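Local coordinates for protein peptidoglycan-binding domain 1 (Burkholderia, PDB 5NM7) that probably binds bacterial peptidoglycan and cleaves it as a phage endolysin, joining a peptidoglycan-binding domain to a lysozyme-like muramidase domain, at residues 87-91 and 92-96; 150-153 and 154-158; 209-212 and 213-217. All coordinates share one frame; numbering follows the deposited sequence.

Contact 1 of 3, residues 87-91 and 92-96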
ATOM      1  N   LEU A  87      14.210   3.155   8.039  1.00 20.92           N
ATOM      2  CA  LEU A  87      14.914   3.115   6.765  1.00 20.72           C
ATOM      3  C   LEU A  87      16.053   4.111   6.651  1.00 21.46           C
ATOM      4  O   LEU A  87      16.878   3.968   5.748  1.00 21.28           O
ATOM      5  CB  LEU A  87      13.924   3.368   5.611  1.00 18.88           C
ATOM      6  CG  LEU A  87      12.852   2.291   5.422  1.00 17.71           C
ATOM      7  CD1 LEU A  87      11.741   2.834   4.567  1.00 17.44           C
ATOM      8  CD2 LEU A  87      13.434   1.071   4.784  1.00 19.72           C
ATOM      9  N   GLN A  88      16.080   5.111   7.539  1.00 22.01           N
ATOM     10  CA  GLN A  88      16.968   6.275   7.417  1.00 24.08           C
ATOM     11  C   GLN A  88      16.766   6.943   6.056  1.00 24.85           C
ATOM     12  O   GLN A  88      17.703   7.206   5.296  1.00 22.95           O
ATOM     13  CB  GLN A  88      18.446   5.892   7.677  1.00 27.96           C
ATOM     14  CG  GLN A  88      18.690   5.375   9.080  1.00 35.86           C
ATOM     15  CD  GLN A  88      18.588   6.466  10.119  1.00 36.66           C
ATOM     16  OE1 GLN A  88      19.337   7.457  10.068  1.00 44.18           O
ATOM     17  NE2 GLN A  88      17.573   6.367  10.991  1.00 46.59           N
ATOM     18  N   VAL A  89      15.491   7.163   5.739  1.00 23.09           N
ATOM     19  CA  VAL A  89      15.060   7.789   4.498  1.00 23.41           C
ATOM     20  C   VAL A  89      14.280   9.037   4.918  1.00 25.85           C
ATOM     21  O   VAL A  89      13.610   9.059   5.948  1.00 22.85           O
ATOM     22  CB  VAL A  89      14.206   6.788   3.680  1.00 25.35           C
ATOM     23  CG1 VAL A  89      13.469   7.464   2.526  1.00 26.39           C
ATOM     24  CG2 VAL A  89      15.055   5.632   3.145  1.00 24.92           C
ATOM     25  N   ASP A  90      14.407  10.090   4.118  1.00 25.86           N
ATOM     26  CA  ASP A  90      13.721  11.338   4.327  1.00 27.42           C
ATOM     27  C   ASP A  90      12.201  11.027   4.395  1.00 23.73           C
ATOM     28  O   ASP A  90      11.687  10.212   3.631  1.00 23.05           O
ATOM     29  CB  ASP A  90      14.110  12.319   3.189  1.00 31.58           C
ATOM     30  CG  ASP A  90      15.564  12.906   3.339  1.00 38.71           C
ATOM     31  OD1 ASP A  90      16.190  12.851   4.427  1.00 45.99           O
ATOM     32  OD2 ASP A  90      16.076  13.457   2.345  1.00 42.07           O
ATOM     33  N   LEU A  91      11.521  11.618   5.357  1.00 24.35           N
ATOM     34  CA  LEU A  91      10.091  11.348   5.572  1.00 25.57           C
ATOM     35  C   LEU A  91       9.291  11.611   4.294  1.00 24.29           C
ATOM     36  O   LEU A  91       8.406  10.812   3.934  1.00 23.16           O
ATOM     37  CB  LEU A  91       9.530  12.187   6.719  1.00 27.14           C
ATOM     38  CG  LEU A  91       8.004  12.091   6.907  1.00 26.41           C
ATOM     39  CD1 LEU A  91       7.572  10.657   7.212  1.00 26.62           C
ATOM     40  CD2 LEU A  91       7.527  13.045   7.989  1.00 30.12           C
ATOM     41  N   ALA A  92       9.635  12.689   3.580  1.00 22.80           N
ATOM     42  CA  ALA A  92       8.962  13.009   2.324  1.00 20.06           C
ATOM     43  C   ALA A  92       9.086  11.875   1.311  1.00 17.97           C
ATOM     44  O   ALA A  92       8.175  11.626   0.520  1.00 17.19           O
ATOM     45  CB  ALA A  92       9.498  14.303   1.733  1.00 20.60           C
ATOM     46  N   ALA A  93      10.242  11.188   1.302  1.00 19.21           N
ATOM     47  CA  ALA A  93      10.411  10.051   0.419  1.00 18.90           C
ATOM     48  C   ALA A  93       9.528   8.873   0.801  1.00 18.45           C
ATOM     49  O   ALA A  93       8.977   8.184  -0.079  1.00 18.71           O
ATOM     50  CB  ALA A  93      11.886   9.610   0.338  1.00 21.16           C
ATOM     51  N   VAL A  94       9.382   8.647   2.096  1.00 18.69           N
ATOM     52  CA  VAL A  94       8.488   7.589   2.611  1.00 19.23           C
ATOM     53  C   VAL A  94       7.035   7.908   2.312  1.00 16.83           C
ATOM     54  O   VAL A  94       6.301   7.044   1.867  1.00 16.95           O
ATOM     55  CB  VAL A  94       8.689   7.347   4.115  1.00 21.40           C
ATOM     56  CG1 VAL A  94       7.639   6.400   4.670  1.00 21.95           C
ATOM     57  CG2 VAL A  94      10.084   6.765   4.351  1.00 23.45           C
ATOM     58  N   ARG A  95       6.651   9.157   2.512  1.00 16.93           N
ATOM     59  CA  ARG A  95       5.322   9.591   2.124  1.00 18.95           C
ATOM     60  C   ARG A  95       5.052   9.414   0.646  1.00 18.51           C
ATOM     61  O   ARG A  95       3.981   8.932   0.256  1.00 18.00           O
ATOM     62  CB  ARG A  95       5.111  11.053   2.482  1.00 19.93           C
ATOM     63  CG  ARG A  95       5.074  11.332   3.963  1.00 23.26           C
ATOM     64  CD  ARG A  95       4.598  12.776   4.128  1.00 25.35           C
ATOM     65  NE  ARG A  95       4.487  13.201   5.513  1.00 32.56           N
ATOM     66  CZ  ARG A  95       3.513  12.857   6.371  1.00 34.14           C
ATOM     67  NH1 ARG A  95       2.517  12.027   6.024  1.00 35.75           N
ATOM     68  NH2 ARG A  95       3.536  13.356   7.601  1.00 35.25           N
ATOM     69  N   ALA A  96       6.034   9.750  -0.209  1.00 16.99           N
ATOM     70  CA  ALA A  96       5.915   9.511  -1.641  1.00 16.10           C
ATOM     71  C   ALA A  96       5.779   8.054  -2.007  1.00 15.53           C
ATOM     72  O   ALA A  96       4.952   7.684  -2.775  1.00 15.62           O
ATOM     73  CB  ALA A  96       7.101  10.120  -2.376  1.00 16.98           C
TER
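Val-89 drives its CG1 methyl against Ala-93, CG1 to CB at 3.4 Å, closer than usual for two carbons, and the same methyl lies 3.9 Å from Val-94 CG2. The CG1 branch stands anti to the backbone N (chi1 167°), which turns it toward the first turn of helix 91-101; alanine is small enough to let it come so near. Leu-87 CD1 widens this apolar patch, and helices 77-87, 207-219 and 222-229 pack around it. Asp-90 O lies beside the patch and accepts a bond from Val-94 N at 3.2 Å and a weak one from Ala-93 N. Leu-91, by contrast, is partly exposed; it lays CD1 over one face of the Arg-95 guanidinium and brings CD2 to 3.9 Å from Arg-95 NE. Tyr-261 packs on Arg-95, whose NH1 reaches a salt bridge with Asp-77. Exposed Asp-90 sends its carboxylate to Lys-231 and makes no capping bond. Gln-88, also exposed, has positive phi. As C-prime of a Schellman motif it ends helix 77-87, and a short loop leads to Asp-90 at the N-cap of helix 91-101, a helix-to-helix connection in the muramidase part.

Contact 2 of 3, residues 150-153 and 154-158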
ATOM      1  N   GLY A 150      -3.973 -16.316 -14.062  1.00 22.58           N
ATOM      2  CA  GLY A 150      -5.149 -17.004 -13.507  1.00 22.75           C
ATOM      3  C   GLY A 150      -5.792 -16.206 -12.385  1.00 22.69           C
ATOM      4  O   GLY A 150      -6.680 -16.699 -11.698  1.00 21.67           O
ATOM      5  N   TYR A 151      -5.372 -14.961 -12.192  1.00 20.63           N
ATOM      6  CA  TYR A 151      -5.854 -14.132 -11.088  1.00 20.90           C
ATOM      7  C   TYR A 151      -7.353 -13.894 -11.131  1.00 21.82           C
ATOM      8  O   TYR A 151      -7.927 -13.646 -12.207  1.00 20.59           O
ATOM      9  CB  TYR A 151      -5.196 -12.744 -11.100  1.00 21.40           C
ATOM     10  CG  TYR A 151      -3.691 -12.779 -11.213  1.00 21.91           C
ATOM     11  CD1 TYR A 151      -2.914 -13.370 -10.226  1.00 21.18           C
ATOM     12  CD2 TYR A 151      -3.054 -12.235 -12.329  1.00 23.74           C
ATOM     13  CE1 TYR A 151      -1.525 -13.399 -10.331  1.00 21.40           C
ATOM     14  CE2 TYR A 151      -1.675 -12.252 -12.450  1.00 24.41           C
ATOM     15  CZ  TYR A 151      -0.914 -12.856 -11.463  1.00 24.22           C
ATOM     16  OH  TYR A 151       0.451 -12.845 -11.587  1.00 24.32           O
ATOM     17  N   ALA A 152      -7.973 -13.902  -9.957  1.00 23.10           N
ATOM     18  CA  ALA A 152      -9.390 -13.501  -9.819  1.00 22.92           C
ATOM     19  C   ALA A 152      -9.506 -12.082  -9.299  1.00 23.05           C
ATOM     20  O   ALA A 152     -10.275 -11.301  -9.816  1.00 25.38           O
ATOM     21  CB  ALA A 152     -10.117 -14.451  -8.890  1.00 22.29           C
ATOM     22  N   GLY A 153      -8.760 -11.777  -8.253  1.00 21.83           N
ATOM     23  CA  GLY A 153      -8.792 -10.504  -7.578  1.00 21.91           C
ATOM     24  C   GLY A 153      -9.763 -10.422  -6.421  1.00 22.14           C
ATOM     25  O   GLY A 153     -10.732 -11.181  -6.343  1.00 21.12           O
ATOM     26  N   ASP A 154      -9.503  -9.480  -5.519  1.00 21.56           N
ATOM     27  CA  ASP A 154     -10.389  -9.175  -4.425  1.00 23.60           C
ATOM     28  C   ASP A 154     -10.642 -10.437  -3.576  1.00 22.80           C
ATOM     29  O   ASP A 154      -9.748 -11.256  -3.414  1.00 19.32           O
ATOM     30  CB  ASP A 154     -11.684  -8.524  -4.961  1.00 25.75           C
ATOM     31  CG  ASP A 154     -11.409  -7.313  -5.865  1.00 30.62           C
ATOM     32  OD1 ASP A 154     -11.848  -7.302  -7.030  1.00 35.87           O
ATOM     33  OD2 ASP A 154     -10.736  -6.389  -5.399  1.00 36.51           O
ATOM     34  N   ALA A 155     -11.840 -10.591  -3.035  1.00 20.15           N
ATOM     35  CA  ALA A 155     -12.129 -11.694  -2.118  1.00 21.71           C
ATOM     36  C   ALA A 155     -11.989 -13.061  -2.800  1.00 20.78           C
ATOM     37  O   ALA A 155     -11.651 -14.043  -2.139  1.00 21.92           O
ATOM     38  CB  ALA A 155     -13.529 -11.523  -1.567  1.00 22.71           C
ATOM     39  N   ALA A 156     -12.205 -13.115  -4.111  1.00 20.31           N
ATOM     40  CA  ALA A 156     -12.102 -14.367  -4.867  1.00 20.97           C
ATOM     41  C   ALA A 156     -10.671 -14.929  -4.839  1.00 20.38           C
ATOM     42  O   ALA A 156     -10.487 -16.118  -5.003  1.00 18.96           O
ATOM     43  CB  ALA A 156     -12.604 -14.216  -6.280  1.00 23.19           C
ATOM     44  N   GLU A 157      -9.667 -14.085  -4.580  1.00 20.39           N
ATOM     45  CA  GLU A 157      -8.326 -14.611  -4.360  1.00 19.56           C
ATOM     46  C   GLU A 157      -8.240 -15.573  -3.206  1.00 19.28           C
ATOM     47  O   GLU A 157      -7.443 -16.485  -3.267  1.00 20.16           O
ATOM     48  CB  GLU A 157      -7.300 -13.535  -4.083  1.00 20.82           C
ATOM     49  CG  GLU A 157      -6.893 -12.784  -5.311  1.00 22.37           C
ATOM     50  CD  GLU A 157      -6.339 -13.670  -6.402  1.00 23.35           C
ATOM     51  OE1 GLU A 157      -5.255 -14.282  -6.236  1.00 23.86           O
ATOM     52  OE2 GLU A 157      -6.983 -13.743  -7.459  1.00 22.92           O
ATOM     53  N   TYR A 158      -9.053 -15.368  -2.162  1.00 16.67           N
ATOM     54  CA  TYR A 158      -9.029 -16.276  -1.011  1.00 17.60           C
ATOM     55  C   TYR A 158      -9.518 -17.670  -1.361  1.00 18.17           C
ATOM     56  O   TYR A 158      -9.071 -18.635  -0.741  1.00 18.39           O
ATOM     57  CB  TYR A 158      -9.779 -15.723   0.171  1.00 19.01           C
ATOM     58  CG  TYR A 158      -8.899 -14.794   0.955  1.00 17.14           C
ATOM     59  CD1 TYR A 158      -7.999 -15.289   1.872  1.00 17.50           C
ATOM     60  CD2 TYR A 158      -8.903 -13.432   0.700  1.00 17.77           C
ATOM     61  CE1 TYR A 158      -7.148 -14.444   2.568  1.00 17.69           C
ATOM     62  CE2 TYR A 158      -8.087 -12.556   1.413  1.00 16.91           C
ATOM     63  CZ  TYR A 158      -7.179 -13.060   2.312  1.00 17.77           C
ATOM     64  OH  TYR A 158      -6.350 -12.233   3.045  1.00 18.82           O
TER
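A type II' beta turn, Gly-153 to Ala-156, leads the chain into helix 156-167, and the side chain of Glu-157 ties the incoming loop to that helix. Glu-157 OE2 accepts two backbone N-H groups in succession. Ala-152 N meets it at 2.7 Å, nearly along the C-O axis. Gly-153 N, at 2.8 Å, comes on the anti side, 20° out of the carboxylate plane, and its bond is almost straight, at 174°. With CG anti to the carbonyl carbon (chi1 -76°), CG sits 3.7 Å from Gly-153 CA, and a bend at chi2 then turns the carboxylate back to the two N-H groups; the glutamate chain has the length to reach from the helix to these loop amides. In the turn itself the closing bond, Ala-156 N to Gly-153 O, is weak. Gly-153 has positive phi, and at its backbone angles a CB would jam against the preceding carbonyl oxygen, which explains a residue without a side chain. Ala-152 CB meets Ala-156 CB at 3.6 Å, two small methyls touching on the exposed side of the turn. Glu-157 OE1, the other oxygen, takes Tyr-117 N and a salt bridge from Arg-160, joining the turn to strand 115-117; Tyr-151 OH reaches Glu-118.

Contact 3 of 3, residues 209-212 and 213-217. With GLY (glycine), chain E.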
ATOM      1  N   GLU A 209       1.585  -3.292  10.305  1.00 18.53           N
ATOM      2  CA  GLU A 209       2.355  -4.502  10.120  1.00 19.79           C
ATOM      3  C   GLU A 209       2.686  -4.744   8.656  1.00 18.20           C
ATOM      4  O   GLU A 209       3.761  -5.221   8.329  1.00 17.94           O
ATOM      5  CB  GLU A 209       1.641  -5.725  10.705  1.00 22.08           C
ATOM      6  CG  GLU A 209       1.583  -5.709  12.224  1.00 23.96           C
ATOM      7  CD  GLU A 209       2.969  -5.886  12.877  1.00 29.40           C
ATOM      8  OE1 GLU A 209       3.832  -6.532  12.267  1.00 29.15           O
ATOM      9  OE2 GLU A 209       3.206  -5.409  14.012  1.00 36.88           O
ATOM     10  N   GLN A 210       1.761  -4.387   7.779  1.00 15.60           N
ATOM     11  CA  GLN A 210       1.966  -4.535   6.343  1.00 16.41           C
ATOM     12  C   GLN A 210       3.066  -3.594   5.855  1.00 15.58           C
ATOM     13  O   GLN A 210       3.879  -3.989   5.025  1.00 17.23           O
ATOM     14  CB  GLN A 210       0.666  -4.267   5.635  1.00 15.90           C
ATOM     15  CG  GLN A 210      -0.367  -5.308   5.981  1.00 16.99           C
ATOM     16  CD  GLN A 210      -1.714  -4.997   5.367  1.00 17.49           C
ATOM     17  OE1 GLN A 210      -1.858  -4.048   4.610  1.00 15.96           O
ATOM     18  NE2 GLN A 210      -2.690  -5.837   5.658  1.00 16.67           N
ATOM     19  N   LEU A 211       3.071  -2.379   6.373  1.00 16.43           N
ATOM     20  CA  LEU A 211       4.170  -1.415   6.107  1.00 15.85           C
ATOM     21  C   LEU A 211       5.496  -1.927   6.685  1.00 16.95           C
ATOM     22  O   LEU A 211       6.533  -1.748   6.061  1.00 17.64           O
ATOM     23  CB  LEU A 211       3.893  -0.056   6.693  1.00 16.49           C
ATOM     24  CG  LEU A 211       4.974   1.044   6.591  1.00 17.42           C
ATOM     25  CD1 LEU A 211       5.316   1.367   5.150  1.00 17.21           C
ATOM     26  CD2 LEU A 211       4.507   2.276   7.321  1.00 18.80           C
ATOM     27  N   GLU A 212       5.457  -2.551   7.863  1.00 16.08           N
ATOM     28  CA  GLU A 212       6.677  -3.111   8.484  1.00 16.92           C
ATOM     29  C   GLU A 212       7.290  -4.150   7.563  1.00 17.67           C
ATOM     30  O   GLU A 212       8.509  -4.196   7.428  1.00 17.38           O
ATOM     31  CB  GLU A 212       6.382  -3.686   9.881  1.00 19.99           C
ATOM     32  CG  GLU A 212       7.521  -4.458  10.569  1.00 21.23           C
ATOM     33  CD  GLU A 212       8.765  -3.653  10.831  1.00 23.20           C
ATOM     34  OE1 GLU A 212       8.782  -2.395  10.785  1.00 27.93           O
ATOM     35  OE2 GLU A 212       9.829  -4.282  11.069  1.00 21.65           O
ATOM     36  N   ALA A 213       6.452  -4.971   6.905  1.00 16.74           N
ATOM     37  CA  ALA A 213       6.940  -5.914   5.927  1.00 16.29           C
ATOM     38  C   ALA A 213       7.647  -5.230   4.788  1.00 15.97           C
ATOM     39  O   ALA A 213       8.769  -5.659   4.367  1.00 17.09           O
ATOM     40  CB  ALA A 213       5.859  -6.817   5.403  1.00 17.50           C
ATOM     41  N   PHE A 214       7.045  -4.161   4.303  1.00 15.39           N
ATOM     42  CA  PHE A 214       7.705  -3.350   3.258  1.00 15.74           C
ATOM     43  C   PHE A 214       9.044  -2.806   3.732  1.00 16.06           C
ATOM     44  O   PHE A 214      10.032  -2.909   3.009  1.00 16.06           O
ATOM     45  CB  PHE A 214       6.793  -2.218   2.769  1.00 15.39           C
ATOM     46  CG  PHE A 214       7.484  -1.169   1.931  1.00 15.55           C
ATOM     47  CD1 PHE A 214       7.595  -1.329   0.565  1.00 16.59           C
ATOM     48  CD2 PHE A 214       8.010  -0.036   2.510  1.00 16.67           C
ATOM     49  CE1 PHE A 214       8.231  -0.397  -0.205  1.00 17.41           C
ATOM     50  CE2 PHE A 214       8.666   0.910   1.734  1.00 16.49           C
ATOM     51  CZ  PHE A 214       8.757   0.725   0.380  1.00 16.73           C
ATOM     52  N   VAL A 215       9.071  -2.246   4.928  1.00 15.46           N
ATOM     53  CA  VAL A 215      10.324  -1.704   5.492  1.00 16.11           C
ATOM     54  C   VAL A 215      11.385  -2.802   5.524  1.00 16.87           C
ATOM     55  O   VAL A 215      12.527  -2.606   5.066  1.00 17.21           O
ATOM     56  CB  VAL A 215      10.086  -1.124   6.885  1.00 16.63           C
ATOM     57  CG1 VAL A 215      11.380  -0.864   7.625  1.00 17.48           C
ATOM     58  CG2 VAL A 215       9.279   0.163   6.767  1.00 16.00           C
ATOM     59  N   ARG A 216      11.020  -3.962   6.062  1.00 16.11           N
ATOM     60  CA  ARG A 216      11.989  -5.079   6.106  1.00 15.77           C
ATOM     61  C   ARG A 216      12.441  -5.507   4.724  1.00 16.94           C
ATOM     62  O   ARG A 216      13.621  -5.840   4.540  1.00 16.91           O
ATOM     63  CB  ARG A 216      11.440  -6.253   6.893  1.00 17.28           C
ATOM     64  CG  ARG A 216      11.166  -5.931   8.363  1.00 17.36           C
ATOM     65  CD  ARG A 216      10.514  -7.143   8.999  1.00 18.94           C
ATOM     66  NE  ARG A 216      10.150  -6.927  10.398  1.00 20.36           N
ATOM     67  CZ  ARG A 216       9.929  -7.912  11.284  1.00 21.77           C
ATOM     68  NH1 ARG A 216      10.067  -9.184  10.938  1.00 21.52           N
ATOM     69  NH2 ARG A 216       9.574  -7.602  12.539  1.00 21.75           N
ATOM     70  N   PHE A 217      11.515  -5.527   3.764  1.00 16.61           N
ATOM     71  CA  PHE A 217      11.776  -5.915   2.393  1.00 16.48           C
ATOM     72  C   PHE A 217      12.820  -5.011   1.774  1.00 16.33           C
ATOM     73  O   PHE A 217      13.784  -5.487   1.156  1.00 16.89           O
ATOM     74  CB  PHE A 217      10.502  -5.868   1.579  1.00 17.10           C
ATOM     75  CG  PHE A 217      10.673  -6.232   0.147  1.00 17.71           C
ATOM     76  CD1 PHE A 217      10.680  -5.246  -0.816  1.00 20.44           C
ATOM     77  CD2 PHE A 217      10.764  -7.557  -0.265  1.00 19.56           C
ATOM     78  CE1 PHE A 217      10.805  -5.594  -2.141  1.00 21.64           C
ATOM     79  CE2 PHE A 217      10.899  -7.913  -1.592  1.00 22.20           C
ATOM     80  CZ  PHE A 217      10.922  -6.907  -2.551  1.00 21.87           C
TER
HETATM   81  N   GLY E 303       8.084   0.322  10.653  1.00 33.47           N
HETATM   82  CA  GLY E 303       6.795   0.593   9.927  1.00 37.15           C
HETATM   83  C   GLY E 303       5.590   0.405  10.815  1.00 37.57           C
HETATM   84  O   GLY E 303       5.805   0.114  11.986  1.00 44.30           O
HETATM   85  OXT GLY E 303       4.410   0.563  10.426  1.00 32.09           O
HETATM   86  O   HOH W   1      11.118  -4.697  13.422  1.00 23.51           O
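The Arg-216 guanidinium, which also makes a cation-pi contact with Tyr-193, meets Glu-212 at its edge: OE2 lies 2.7 Å from NE, in the guanidinium plane, in a nearly straight salt bridge. The carboxylate is turned 87° to that plane and receives NE on its anti side. The other flat group, the Phe-214 ring, has Leu-211 CD1 approaching obliquely, 4.0 Å from CD2, and meets the Phe-181 ring with the planes about 30° apart. Glu-212 and Arg-216 are four residues apart, one helical turn, and their backbones are joined by Arg-216 N to Glu-212 O. CG of Glu-212 stands anti to the backbone N (chi1 173°), and a bend at chi2 brings the carboxylate between the arginine and the bound glycine. OE1 accepts from the glycine N at 2.8 Å and also pairs with Arg-86, which completes the site with Asp-79, Ala-83 and Ala-208. OE2 additionally takes a water at 2.7 Å. Two arginines and the glycine ammonium would probably favour the ionised form of this buried acid. Leu-211 CD2 lies 3.5 Å from the glycine OXT, an apolar wall to the pocket. Helix 207-219 packs Leu-211 and Val-215 on helix 77-87, Ala-213 on helix 196-205, and Ala-213 and Phe-217 on strand 183-184.

Overall arrangement
Contact 3 is the buried one, its centre about 10 Å from the chain centre; contact 1 is partly buried and contact 2 lies at the surface, on the opposite side of the chain centre from contact 1. Contacts 1 and 3 adjoin, with Leu-87 CD2 3.8 Å from Val-215 O: contact 1 begins at the end of helix 77-87, and contact 3 packs on the same helix through Leu-211 and Val-215. Contact 2 stands apart, about 8 Å from contact 3 between nearest atoms. The chemistry follows the place. Residues 209-217 combine helix-face packing with a charged ligand pocket, residues 87-96 rely on aliphatic packing with salt bridges at its margin, and residues 150-158 depend on one glutamate gripping backbone amides.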